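Local coordinates for protein prolyl oligopeptidase (Novosphingobium capsulatum, PDB 1YR2) that probably hydrolyses oligopeptides after proline, and more slowly after alanine, as a serine peptidase of the prolyl oligopeptidase family, at residues A[268-272]-A[284-288]; A[276-281]-A[324-330]; A[292-296]-A[317-321]; A[338-344]-A[356-362]; A[362-367]-A[378-382]. All coordinates share one frame; numbering follows the deposited sequence.

How the contacts relate
All five contacts lie in the beta-propeller domain, whose four-stranded antiparallel blades follow one another along the chain. Contact 1 joins the first two strands of the blade 270-311, contact 4 the last two of the blade 320-357 and contact 5 the first two of the blade 365-400. Contacts 2 and 3 bridge the first two of these blades at separate places, their centres about 19 Å apart. Contacts 1 and 3, centres about 10 Å apart, touch through the backbones of Ser286 and Thr295. Lys341 and Gln319 join contact 4 to contact 3, and contact 5 shares Ser362 with contact 4. None includes the serine of the peptidase domain's probable nucleophile elbow.

Contact 1: A[268-272]-A[284-288]; sequences KRGHG and ITSSE
Arg269 and Glu288 cross at about a right angle. The guanidinium offers its edge: NE of Arg269 lies 3.0 Å from OE1 of Glu288 in a nearly straight bond (171°) that forms part of a salt bridge, while NH2 adds a weak second one. OE1 sits in the guanidinium plane but is met on its anti side, and the two flat groups are turned 41° apart. Bends at chi2 and chi3, both 60°, fold the arginine back over the neighbouring strand, bringing its CD to 3.6 Å from the carbonyl O of Ser287. With an alanine here the Glu288 carboxylate is likely to lose its charged mate. Two residues further along, His271 turns its ring edge to Ser286, with ND1 2.6 Å from OG; Thr263 holds the ring's other nitrogen and Phe261 meets it edge-to-face, so its rotation is well fixed. On either side of the His271-Ser286 pair the antiparallel strands bond, Gly270 N to Ser287 O at 2.8 Å and Gly272 N to Thr285 O at 2.9 Å. This is the hairpin of strands 270-275 and 281-287, the first two of their propeller blade; strand 295-302 lies beyond 281-287, and Thr295 touches both Arg269 and Ser286.

Contact 2: A[276-281]-A[324-330]; sequences SSDGRW and DGVGDQL
Two beta turns of adjoining propeller blades meet here: the type I turn Ser276-Gly279, in the hairpin of strands 270-275 and 281-287, and the type II' turn Val326-Gln329, between strands 320-326 and 329-334. Carboxylates tie them from both sides. Asp324 grips Ser277 twice, its OD1 taking the backbone N at 2.8 Å through the syn lone pair and its OD2 taking the hydroxyl OG. In return, Asp278 reaches over to the other turn, where its OD2 accepts from Gly327 N at 2.8 Å, nearly straight (170°) and again syn; a first torsion that sets CG between backbone N and carbonyl carbon (chi1 59°) brings it there. A water joins Asp278 OD1, Ser276 OG and Gly327 O. The third carboxylate, Asp328, lies where two residues converge. OD1 receives the indole NE1 of Trp281 at 2.9 Å, met on its anti side with ring and carboxylate planes 77° apart. The same oxygen lies over one face of the Arg280 guanidinium, 3.1 Å from NH1, a salt bridge of charge alone with no N-H aimed at it. Beside these polar links Trp281 CB packs on Leu330 CD2 at 4.0 Å, next to Val298. Here two hairpin turns of adjoining blades are tied by carboxylates, next to the apolar packing between sheets usual in beta-propellers.

Contact 3: A[292-296]-A[317-321]; sequences PVNTV and KAQWD
Hydrogen bonding from Asn294 carries this contact. Its side-chain amide lies against the backbone of Trp320 and uses both ends: OD1 accepts from Trp320 N at 2.9 Å, almost straight (175°), and ND2 gives a hydrogen to Trp320 O, also at 2.9 Å. The second proton of ND2 goes to Thr295 O in its own segment, so three bonds fix the rotation of the amide. The first torsion places CG between backbone N and carbonyl carbon (chi1 68°), swinging the amide across. The Asn294 backbone N adds a bond to Ala318 O at 3.0 Å, approaching from above that carbonyl's plane. A water accepts from Lys317 N and lies 2.7 Å from Asn294 O, to which it can donate.

Apolar contact is slighter. Val296 CG2 touches Trp320 CB at 3.7 Å, the two side chains crossing at about a right angle, and the indole continues away toward Phe332 and Ser334. Side-chain carbons make van der Waals contact with backbone carbonyls: Val293 CG1 lies 3.7 Å from Lys317 O and Gln319 CB 3.5 Å from Pro292 O. The amide of Gln319 finds its main partner outside, in Lys341.

The two segments run 80° apart end to end and form no regular sheet pairing; Asn294, at the entry to strand 295-302, ties one blade to the opening strand of the next, beside the face-to-face packing of sheets known in beta-propellers.

Contact 4: A[338-344]-A[356-362]; sequences APLKKIV and DTVVPES
With CG anti to the backbone N (chi1 -168°) and the chain extended beyond it, Glu361 reaches into the type I turn Ala338-Lys341. There OE2 accepts from Leu340 N at 3.0 Å (167°), on its anti side and somewhat out of the carboxylate plane. The carboxylate also lies against Ala338, CD 3.7 Å from CB, and beside the Pro339 ring. Ile343 sets CG1 anti to the carbonyl carbon (chi1 -59°), laying its side chain alongside that of Val359, with CD1 3.8 Å from Val359 CG2. Its other branch, CG2, meets Val358 CG2 at 3.8 Å, the side chains crossing at about a right angle. Both valines face this one isoleucine: a classic beta bulge. Ile343 O receives Val358 N at 2.9 Å and, weakly, Val359 N, while Ile343 N bonds to Val359 O at 2.9 Å. On the other face, a water links Lys342 NZ to Thr357 OG1, and the lysine also bonds to the carbonyl of Asp336. Strands 342-347 and 354-357 are the last two of their blade. Strand 329-334 flanks 342-347, Trp331 touching Ile343; strand 365-372 of the following blade packs against Ile343 through Leu366 and Val369, and Tyr380 of strand 375-382 covers Val359.

Contact 5: A[362-367]-A[378-382]; sequences SKDNLE and ASYIH
His382 ND1 donates to Asp364 OD2 at only 2.6 Å, with an N-H...O angle of 164°. The oxygen lies in the imidazole plane, at the ring edge, whereas the histidine comes to the syn side of OD2 from well out of the carboxylate plane, and the two planes are 79° apart. The imidazole is brought over by a first torsion that sets CG anti to the backbone N. CB of Asp364 lies 3.2 Å from the carbonyl O of Ile381. A leucine in place of Asp364 would probably leave His382 ND1 without its acceptor and set the imidazole free to turn. One residue pair away from this link, the segments become the hairpin of strands 365-372 and 375-382, the first two strands of a propeller blade. Ile381 N bonds to Asn365 O at 2.9 Å and Glu367 N to Ser379 O at 2.8 Å. Between these bonds Leu366 and Tyr380 form a non-hydrogen-bonded pair on one face of the sheet. Leu366 CD1 sits over the centre of the tyrosine ring, 3.8 Å from its centroid, a CH-pi contact only 13° off the ring normal. The same methyl reaches Ala378 CB at 3.7 Å, and Asp364 O meets the ring at its edge. Ser362 OG, close to that ring, accepts from Asp364 N in an ST turn. On the face of Ile381, its CD1 lies against the Glu367 carboxylate, and a water links Glu367 OE1 to Tyr380 O.

Contact 1: A[268-272]-A[284-288]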
# COMPACT_ATOMS: atom_id res chain seq x y z
N LYS A 268 -22.58 18.51 10.90
CA LYS A 268 -21.51 17.93 10.08
C LYS A 268 -20.89 16.67 10.70
O LYS A 268 -20.08 15.99 10.08
CB LYS A 268 -20.43 18.96 9.83
CG LYS A 268 -20.92 20.22 9.21
CD LYS A 268 -19.80 21.14 8.77
CE LYS A 268 -20.37 22.32 8.04
NZ LYS A 268 -19.64 22.58 6.75
N ARG A 269 -21.31 16.34 11.92
CA ARG A 269 -20.80 15.15 12.61
C ARG A 269 -21.39 13.87 11.99
O ARG A 269 -22.61 13.78 11.79
CB ARG A 269 -21.23 15.25 14.08
CG ARG A 269 -20.47 14.49 15.07
CD ARG A 269 -18.98 14.85 15.16
NE ARG A 269 -18.72 16.22 15.49
CZ ARG A 269 -18.50 16.68 16.71
NH1 ARG A 269 -18.54 15.88 17.76
NH2 ARG A 269 -18.20 17.94 16.88
N GLY A 270 -20.52 12.93 11.65
CA GLY A 270 -20.87 11.61 11.18
C GLY A 270 -20.82 10.59 12.32
O GLY A 270 -20.08 10.78 13.29
N HIS A 271 -21.58 9.51 12.22
CA HIS A 271 -21.73 8.57 13.34
C HIS A 271 -21.81 7.18 12.76
O HIS A 271 -22.61 6.92 11.81
CB HIS A 271 -23.02 8.80 14.09
CG HIS A 271 -23.19 10.19 14.62
ND1 HIS A 271 -22.41 10.69 15.63
CD2 HIS A 271 -24.04 11.18 14.27
CE1 HIS A 271 -22.76 11.93 15.88
NE2 HIS A 271 -23.77 12.25 15.09
N GLY A 272 -20.93 6.32 13.26
CA GLY A 272 -20.93 4.90 12.88
C GLY A 272 -21.13 4.06 14.15
O GLY A 272 -20.63 4.42 15.25
N ILE A 284 -20.62 3.94 19.55
CA ILE A 284 -20.80 4.85 18.43
C ILE A 284 -19.56 5.76 18.36
O ILE A 284 -19.21 6.43 19.32
CB ILE A 284 -22.09 5.68 18.58
CG1 ILE A 284 -23.28 4.73 18.53
CG2 ILE A 284 -22.17 6.72 17.46
CD1 ILE A 284 -24.50 5.34 19.03
N THR A 285 -18.94 5.73 17.19
CA THR A 285 -17.78 6.53 16.82
C THR A 285 -18.23 7.66 15.93
O THR A 285 -18.88 7.43 14.90
CB THR A 285 -16.84 5.57 16.05
OG1 THR A 285 -16.40 4.57 16.99
CG2 THR A 285 -15.60 6.24 15.66
N SER A 286 -17.77 8.87 16.24
CA SER A 286 -18.22 10.04 15.53
C SER A 286 -17.04 10.96 15.19
O SER A 286 -16.15 11.21 16.01
CB SER A 286 -19.25 10.81 16.38
OG SER A 286 -20.27 9.97 16.87
N SER A 287 -17.09 11.48 13.98
CA SER A 287 -16.05 12.39 13.49
C SER A 287 -16.62 13.43 12.56
O SER A 287 -17.77 13.35 12.14
CB SER A 287 -14.95 11.58 12.79
OG SER A 287 -15.45 10.94 11.62
N GLU A 288 -15.77 14.39 12.20
CA GLU A 288 -16.15 15.45 11.32
C GLU A 288 -14.92 15.83 10.53
O GLU A 288 -13.90 16.10 11.14
CB GLU A 288 -16.57 16.61 12.23
CG GLU A 288 -17.22 17.72 11.52
CD GLU A 288 -17.80 18.74 12.46
OE1 GLU A 288 -18.48 18.36 13.47
OE2 GLU A 288 -17.58 19.93 12.15
O HOH W 1 -18.15 2.38 16.60

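Contact 2: A[276-281]-A[324-330]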
# COMPACT_ATOMS: atom_id res chain seq x y z
N SER A 276 -20.28 -4.83 20.49
CA SER A 276 -19.30 -5.78 20.97
C SER A 276 -19.73 -7.22 20.60
O SER A 276 -20.93 -7.50 20.40
CB SER A 276 -19.03 -5.61 22.48
OG SER A 276 -20.19 -5.78 23.27
N SER A 277 -18.74 -8.10 20.48
CA SER A 277 -18.99 -9.45 19.97
C SER A 277 -19.95 -10.30 20.81
O SER A 277 -20.63 -11.14 20.25
CB SER A 277 -17.66 -10.19 19.72
OG SER A 277 -16.84 -10.15 20.90
N ASP A 278 -20.04 -10.04 22.12
CA ASP A 278 -20.96 -10.75 22.98
C ASP A 278 -22.29 -10.01 23.11
O ASP A 278 -23.14 -10.38 23.88
CB ASP A 278 -20.32 -11.05 24.36
CG ASP A 278 -19.88 -9.79 25.10
OD1 ASP A 278 -20.09 -8.64 24.61
OD2 ASP A 278 -19.30 -9.91 26.23
N GLY A 279 -22.43 -8.91 22.38
CA GLY A 279 -23.70 -8.25 22.21
C GLY A 279 -24.06 -7.29 23.34
O GLY A 279 -25.17 -6.76 23.35
N ARG A 280 -23.11 -7.03 24.23
CA ARG A 280 -23.37 -6.31 25.46
C ARG A 280 -23.37 -4.78 25.39
O ARG A 280 -23.98 -4.13 26.24
CB ARG A 280 -22.37 -6.75 26.53
CG ARG A 280 -22.69 -8.11 27.15
CD ARG A 280 -21.60 -8.58 28.07
NE ARG A 280 -21.86 -8.61 29.53
CZ ARG A 280 -22.54 -7.73 30.24
NH1 ARG A 280 -23.14 -6.71 29.70
NH2 ARG A 280 -22.61 -7.87 31.53
N TRP A 281 -22.63 -4.22 24.44
CA TRP A 281 -22.44 -2.78 24.30
C TRP A 281 -22.54 -2.33 22.84
O TRP A 281 -21.93 -2.94 21.94
CB TRP A 281 -21.10 -2.37 24.85
CG TRP A 281 -21.06 -2.45 26.33
CD1 TRP A 281 -20.61 -3.51 27.08
CD2 TRP A 281 -21.54 -1.46 27.26
NE1 TRP A 281 -20.78 -3.22 28.42
CE2 TRP A 281 -21.36 -1.98 28.54
CE3 TRP A 281 -22.09 -0.17 27.12
CZ2 TRP A 281 -21.73 -1.25 29.69
CZ3 TRP A 281 -22.47 0.51 28.23
CH2 TRP A 281 -22.26 -0.01 29.51
N ASP A 324 -12.93 -4.21 20.52
CA ASP A 324 -14.04 -5.07 20.86
C ASP A 324 -14.29 -4.91 22.36
O ASP A 324 -13.56 -4.19 23.06
CB ASP A 324 -13.69 -6.52 20.50
CG ASP A 324 -14.92 -7.43 20.31
OD1 ASP A 324 -16.12 -7.04 20.51
OD2 ASP A 324 -14.74 -8.60 19.93
N GLY A 325 -15.34 -5.57 22.84
CA GLY A 325 -15.67 -5.63 24.25
C GLY A 325 -15.82 -7.07 24.69
O GLY A 325 -16.13 -7.94 23.90
N VAL A 326 -15.52 -7.33 25.96
CA VAL A 326 -15.83 -8.61 26.59
C VAL A 326 -16.45 -8.22 27.90
O VAL A 326 -15.83 -7.53 28.71
CB VAL A 326 -14.57 -9.46 26.89
CG1 VAL A 326 -14.95 -10.77 27.62
CG2 VAL A 326 -13.82 -9.75 25.67
N GLY A 327 -17.71 -8.62 28.10
CA GLY A 327 -18.37 -8.30 29.36
C GLY A 327 -18.59 -6.79 29.43
O GLY A 327 -19.08 -6.20 28.48
N ASP A 328 -18.20 -6.15 30.52
CA ASP A 328 -18.38 -4.70 30.64
C ASP A 328 -17.06 -3.96 30.48
O ASP A 328 -16.86 -2.87 31.01
CB ASP A 328 -19.03 -4.35 31.96
CG ASP A 328 -20.50 -4.68 32.00
OD1 ASP A 328 -21.16 -4.71 30.92
OD2 ASP A 328 -21.09 -4.85 33.10
N GLN A 329 -16.13 -4.60 29.77
CA GLN A 329 -14.86 -3.98 29.41
C GLN A 329 -14.76 -3.83 27.90
O GLN A 329 -15.05 -4.76 27.17
CB GLN A 329 -13.70 -4.80 29.96
CG GLN A 329 -13.69 -4.75 31.50
CD GLN A 329 -12.59 -5.53 32.13
OE1 GLN A 329 -12.13 -6.53 31.57
NE2 GLN A 329 -12.15 -5.09 33.31
N LEU A 330 -14.31 -2.67 27.46
CA LEU A 330 -14.10 -2.35 26.07
C LEU A 330 -12.62 -1.99 25.84
O LEU A 330 -12.00 -1.36 26.67
CB LEU A 330 -14.94 -1.12 25.72
CG LEU A 330 -16.45 -1.16 25.96
CD1 LEU A 330 -17.05 0.14 25.43
CD2 LEU A 330 -17.11 -2.35 25.31
O HOH W 2 -18.88 -6.47 25.66
O HOH W 3 -17.02 -10.41 23.43

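Contact 3: A[292-296]-A[317-321]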
# COMPACT_ATOMS: atom_id res chain seq x y z
N PRO A 292 -8.10 12.89 11.87
CA PRO A 292 -8.19 11.53 12.42
C PRO A 292 -8.40 11.53 13.95
O PRO A 292 -7.55 11.01 14.70
CB PRO A 292 -6.83 10.93 12.03
CG PRO A 292 -5.89 12.12 12.08
CD PRO A 292 -6.70 13.32 11.68
N VAL A 293 -9.51 12.15 14.39
CA VAL A 293 -9.91 12.21 15.78
C VAL A 293 -11.42 11.93 15.88
O VAL A 293 -12.15 12.13 14.92
CB VAL A 293 -9.53 13.55 16.52
CG1 VAL A 293 -8.00 13.81 16.44
CG2 VAL A 293 -10.29 14.77 16.05
N ASN A 294 -11.87 11.46 17.03
CA ASN A 294 -13.26 11.06 17.17
C ASN A 294 -13.76 11.05 18.58
O ASN A 294 -12.98 10.94 19.53
CB ASN A 294 -13.54 9.70 16.48
CG ASN A 294 -12.86 8.54 17.18
OD1 ASN A 294 -11.67 8.28 16.93
ND2 ASN A 294 -13.60 7.84 18.09
N THR A 295 -15.08 11.17 18.72
CA THR A 295 -15.76 10.99 19.97
C THR A 295 -16.25 9.57 20.06
O THR A 295 -16.23 8.83 19.09
CB THR A 295 -16.98 11.93 20.11
OG1 THR A 295 -17.98 11.60 19.14
CG2 THR A 295 -16.60 13.43 19.91
N VAL A 296 -16.67 9.20 21.27
CA VAL A 296 -17.18 7.86 21.53
C VAL A 296 -18.36 7.97 22.45
O VAL A 296 -18.24 8.63 23.53
CB VAL A 296 -16.08 6.92 22.18
CG1 VAL A 296 -16.66 5.49 22.42
CG2 VAL A 296 -14.84 6.83 21.31
N LYS A 317 -10.65 15.33 20.19
CA LYS A 317 -9.29 15.65 20.62
C LYS A 317 -8.28 14.61 20.14
O LYS A 317 -7.15 14.94 19.81
CB LYS A 317 -9.20 15.68 22.15
CG LYS A 317 -9.78 16.90 22.84
CD LYS A 317 -9.63 16.78 24.37
CE LYS A 317 -10.20 17.99 25.12
NZ LYS A 317 -10.99 17.61 26.37
N ALA A 318 -8.70 13.35 20.09
CA ALA A 318 -7.81 12.23 19.75
C ALA A 318 -8.53 11.09 19.03
O ALA A 318 -9.76 11.02 19.07
CB ALA A 318 -7.15 11.72 21.05
N GLN A 319 -7.76 10.24 18.35
CA GLN A 319 -8.19 8.95 17.85
C GLN A 319 -8.54 7.97 18.99
O GLN A 319 -7.78 7.77 19.89
CB GLN A 319 -7.10 8.34 16.91
CG GLN A 319 -7.43 6.94 16.33
CD GLN A 319 -6.19 6.13 15.95
OE1 GLN A 319 -5.38 6.59 15.20
NE2 GLN A 319 -6.04 4.93 16.53
N TRP A 320 -9.71 7.37 18.92
CA TRP A 320 -10.18 6.31 19.81
C TRP A 320 -10.90 5.28 18.94
O TRP A 320 -12.10 5.44 18.67
CB TRP A 320 -11.18 6.84 20.82
CG TRP A 320 -10.57 7.65 21.87
CD1 TRP A 320 -10.36 9.00 21.84
CD2 TRP A 320 -10.06 7.19 23.12
NE1 TRP A 320 -9.73 9.40 22.99
CE2 TRP A 320 -9.56 8.32 23.81
CE3 TRP A 320 -10.02 5.94 23.76
CZ2 TRP A 320 -8.99 8.23 25.10
CZ3 TRP A 320 -9.44 5.85 24.99
CH2 TRP A 320 -8.94 6.99 25.67
N ASP A 321 -10.17 4.28 18.48
CA ASP A 321 -10.69 3.27 17.54
C ASP A 321 -11.14 2.05 18.38
O ASP A 321 -10.32 1.46 19.09
CB ASP A 321 -9.60 2.77 16.61
CG ASP A 321 -9.20 3.79 15.54
OD1 ASP A 321 -9.97 4.71 15.21
OD2 ASP A 321 -8.11 3.68 15.00
O HOH W 4 -11.38 12.63 20.97

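Contact 4: A[338-344]-A[356-362]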
# COMPACT_ATOMS: atom_id res chain seq x y z
N ALA A 338 -0.48 10.28 22.69
CA ALA A 338 0.31 9.16 22.14
C ALA A 338 0.29 9.19 20.63
O ALA A 338 -0.51 8.52 19.98
CB ALA A 338 -0.21 7.83 22.61
N PRO A 339 1.20 9.94 20.03
CA PRO A 339 1.25 9.97 18.57
C PRO A 339 1.39 8.60 17.89
O PRO A 339 0.86 8.41 16.79
CB PRO A 339 2.47 10.86 18.28
CG PRO A 339 2.61 11.72 19.52
CD PRO A 339 2.18 10.85 20.66
N LEU A 340 2.10 7.67 18.52
CA LEU A 340 2.30 6.30 17.99
C LEU A 340 1.27 5.28 18.51
O LEU A 340 1.35 4.09 18.21
CB LEU A 340 3.70 5.81 18.32
CG LEU A 340 4.82 6.61 17.63
CD1 LEU A 340 6.14 5.89 17.81
CD2 LEU A 340 4.54 6.74 16.17
N LYS A 341 0.34 5.78 19.31
CA LYS A 341 -0.88 5.10 19.80
C LYS A 341 -0.58 4.12 20.93
O LYS A 341 0.56 3.75 21.14
CB LYS A 341 -1.71 4.40 18.71
CG LYS A 341 -1.95 5.12 17.35
CD LYS A 341 -2.60 6.48 17.40
CE LYS A 341 -2.28 7.28 16.08
NZ LYS A 341 -2.67 6.60 14.80
N LYS A 342 -1.64 3.79 21.66
CA LYS A 342 -1.61 2.92 22.83
C LYS A 342 -2.95 2.17 22.93
O LYS A 342 -3.90 2.46 22.23
CB LYS A 342 -1.34 3.77 24.09
CG LYS A 342 -2.42 4.73 24.44
CD LYS A 342 -2.02 5.73 25.53
CE LYS A 342 -3.20 6.62 25.93
NZ LYS A 342 -2.82 7.67 26.87
N ILE A 343 -3.00 1.16 23.75
CA ILE A 343 -4.22 0.41 23.98
C ILE A 343 -4.80 0.72 25.35
O ILE A 343 -4.14 0.52 26.37
CB ILE A 343 -3.93 -1.09 23.86
CG1 ILE A 343 -3.36 -1.38 22.45
CG2 ILE A 343 -5.25 -1.88 24.02
CD1 ILE A 343 -2.95 -2.78 22.26
N VAL A 344 -6.04 1.18 25.34
CA VAL A 344 -6.78 1.56 26.54
C VAL A 344 -7.98 0.62 26.75
O VAL A 344 -8.79 0.38 25.84
CB VAL A 344 -7.25 3.02 26.48
CG1 VAL A 344 -8.05 3.39 27.71
CG2 VAL A 344 -6.07 3.96 26.39
N ASP A 356 -7.88 2.44 31.75
CA ASP A 356 -6.57 1.86 32.11
C ASP A 356 -5.78 1.67 30.81
O ASP A 356 -6.27 1.03 29.90
CB ASP A 356 -6.72 0.50 32.83
CG ASP A 356 -7.33 0.61 34.22
OD1 ASP A 356 -6.75 1.30 35.08
OD2 ASP A 356 -8.38 0.01 34.55
N THR A 357 -4.58 2.22 30.72
CA THR A 357 -3.73 1.98 29.56
C THR A 357 -3.09 0.63 29.77
O THR A 357 -2.33 0.48 30.64
CB THR A 357 -2.68 3.07 29.47
OG1 THR A 357 -3.36 4.30 29.19
CG2 THR A 357 -1.72 2.82 28.31
N VAL A 358 -3.50 -0.39 29.02
CA VAL A 358 -2.99 -1.74 29.28
C VAL A 358 -1.75 -2.05 28.46
O VAL A 358 -0.93 -2.90 28.84
CB VAL A 358 -4.08 -2.81 29.09
CG1 VAL A 358 -5.12 -2.76 30.23
CG2 VAL A 358 -4.78 -2.68 27.71
N VAL A 359 -1.59 -1.35 27.35
CA VAL A 359 -0.36 -1.42 26.55
C VAL A 359 0.01 0.02 26.24
O VAL A 359 -0.69 0.67 25.45
CB VAL A 359 -0.53 -2.19 25.22
CG1 VAL A 359 0.82 -2.32 24.49
CG2 VAL A 359 -1.07 -3.59 25.47
N PRO A 360 1.10 0.50 26.83
CA PRO A 360 1.47 1.89 26.67
C PRO A 360 2.08 2.12 25.30
O PRO A 360 2.43 1.15 24.62
CB PRO A 360 2.49 2.12 27.78
CG PRO A 360 3.11 0.76 28.00
CD PRO A 360 2.07 -0.23 27.67
N GLU A 361 2.14 3.39 24.93
CA GLU A 361 2.79 3.80 23.71
C GLU A 361 4.18 3.20 23.66
O GLU A 361 4.92 3.23 24.64
CB GLU A 361 2.84 5.34 23.61
CG GLU A 361 3.25 5.86 22.26
CD GLU A 361 3.43 7.37 22.26
OE1 GLU A 361 3.56 7.98 23.35
OE2 GLU A 361 3.44 7.94 21.17
N SER A 362 4.53 2.60 22.53
CA SER A 362 5.92 2.14 22.35
C SER A 362 6.73 3.06 21.41
O SER A 362 6.25 4.11 21.00
CB SER A 362 5.98 0.67 21.97
OG SER A 362 6.07 0.45 20.60
O HOH W 5 2.79 2.49 20.09
O HOH W 6 1.50 0.49 21.96
O HOH W 7 -2.06 6.52 29.12

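Contact 5: A[362-367]-A[378-382]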
# COMPACT_ATOMS: atom_id res chain seq x y z
N SER A 362 4.53 2.60 22.53
CA SER A 362 5.92 2.14 22.35
C SER A 362 6.73 3.06 21.41
O SER A 362 6.25 4.11 21.00
CB SER A 362 5.98 0.67 21.97
OG SER A 362 6.07 0.45 20.60
N LYS A 363 7.93 2.62 21.09
CA LYS A 363 8.77 3.26 20.09
C LYS A 363 8.28 3.05 18.66
O LYS A 363 8.70 3.77 17.75
CB LYS A 363 10.18 2.69 20.18
CG LYS A 363 10.84 2.98 21.54
CD LYS A 363 11.43 4.38 21.55
CE LYS A 363 11.71 4.91 22.99
NZ LYS A 363 12.99 5.64 23.02
N ASP A 364 7.42 2.06 18.48
CA ASP A 364 6.92 1.67 17.14
C ASP A 364 5.49 2.14 16.96
O ASP A 364 4.69 2.13 17.92
CB ASP A 364 6.92 0.16 16.99
CG ASP A 364 8.31 -0.45 17.07
OD1 ASP A 364 9.31 0.22 16.68
OD2 ASP A 364 8.49 -1.60 17.51
N ASN A 365 5.15 2.51 15.72
CA ASN A 365 3.82 2.91 15.37
C ASN A 365 2.86 1.73 15.46
O ASN A 365 3.08 0.67 14.83
CB ASN A 365 3.81 3.54 13.98
CG ASN A 365 2.51 4.23 13.66
OD1 ASN A 365 1.79 4.69 14.56
ND2 ASN A 365 2.22 4.37 12.36
N LEU A 366 1.79 1.91 16.22
CA LEU A 366 0.73 0.89 16.31
C LEU A 366 -0.34 1.15 15.25
O LEU A 366 -1.10 2.11 15.34
CB LEU A 366 0.06 0.90 17.67
CG LEU A 366 -1.07 -0.06 17.98
CD1 LEU A 366 -0.58 -1.46 17.82
CD2 LEU A 366 -1.50 0.11 19.39
N GLU A 367 -0.43 0.22 14.33
CA GLU A 367 -1.28 0.32 13.17
C GLU A 367 -2.73 -0.16 13.45
O GLU A 367 -3.67 0.53 13.06
CB GLU A 367 -0.63 -0.53 12.08
CG GLU A 367 -1.10 -0.37 10.68
CD GLU A 367 -0.06 -0.93 9.70
OE1 GLU A 367 0.28 -2.18 9.76
OE2 GLU A 367 0.44 -0.10 8.90
N ALA A 378 -1.58 -6.96 18.43
CA ALA A 378 -1.25 -5.55 18.12
C ALA A 378 -0.24 -5.53 16.98
O ALA A 378 0.84 -6.09 17.14
CB ALA A 378 -0.67 -4.87 19.34
N SER A 379 -0.63 -4.97 15.83
CA SER A 379 0.23 -4.87 14.68
C SER A 379 1.01 -3.55 14.64
O SER A 379 0.44 -2.47 14.46
CB SER A 379 -0.60 -5.04 13.39
OG SER A 379 -1.11 -6.34 13.38
N TYR A 380 2.31 -3.67 14.82
CA TYR A 380 3.21 -2.58 14.88
C TYR A 380 4.05 -2.49 13.62
O TYR A 380 4.29 -3.52 12.93
CB TYR A 380 4.18 -2.73 16.08
CG TYR A 380 3.57 -2.49 17.43
CD1 TYR A 380 3.43 -1.21 17.95
CD2 TYR A 380 3.14 -3.57 18.19
CE1 TYR A 380 2.88 -1.02 19.22
CE2 TYR A 380 2.58 -3.39 19.39
CZ TYR A 380 2.48 -2.13 19.95
OH TYR A 380 1.92 -2.02 21.22
N ILE A 381 4.57 -1.30 13.37
CA ILE A 381 5.63 -1.13 12.37
C ILE A 381 6.94 -1.05 13.16
O ILE A 381 7.21 -0.04 13.83
CB ILE A 381 5.44 0.10 11.49
CG1 ILE A 381 4.10 0.07 10.74
CG2 ILE A 381 6.57 0.16 10.46
CD1 ILE A 381 3.85 -1.15 9.94
N HIS A 382 7.70 -2.14 13.06
CA HIS A 382 8.97 -2.35 13.70
C HIS A 382 10.10 -2.44 12.66
O HIS A 382 10.21 -3.40 11.92
CB HIS A 382 8.89 -3.67 14.48
CG HIS A 382 10.07 -3.94 15.35
ND1 HIS A 382 10.31 -3.22 16.50
CD2 HIS A 382 11.08 -4.85 15.25
CE1 HIS A 382 11.43 -3.67 17.07
NE2 HIS A 382 11.92 -4.65 16.32
O HOH W 8 7.26 2.60 13.68
O HOH W 9 2.09 -4.09 11.21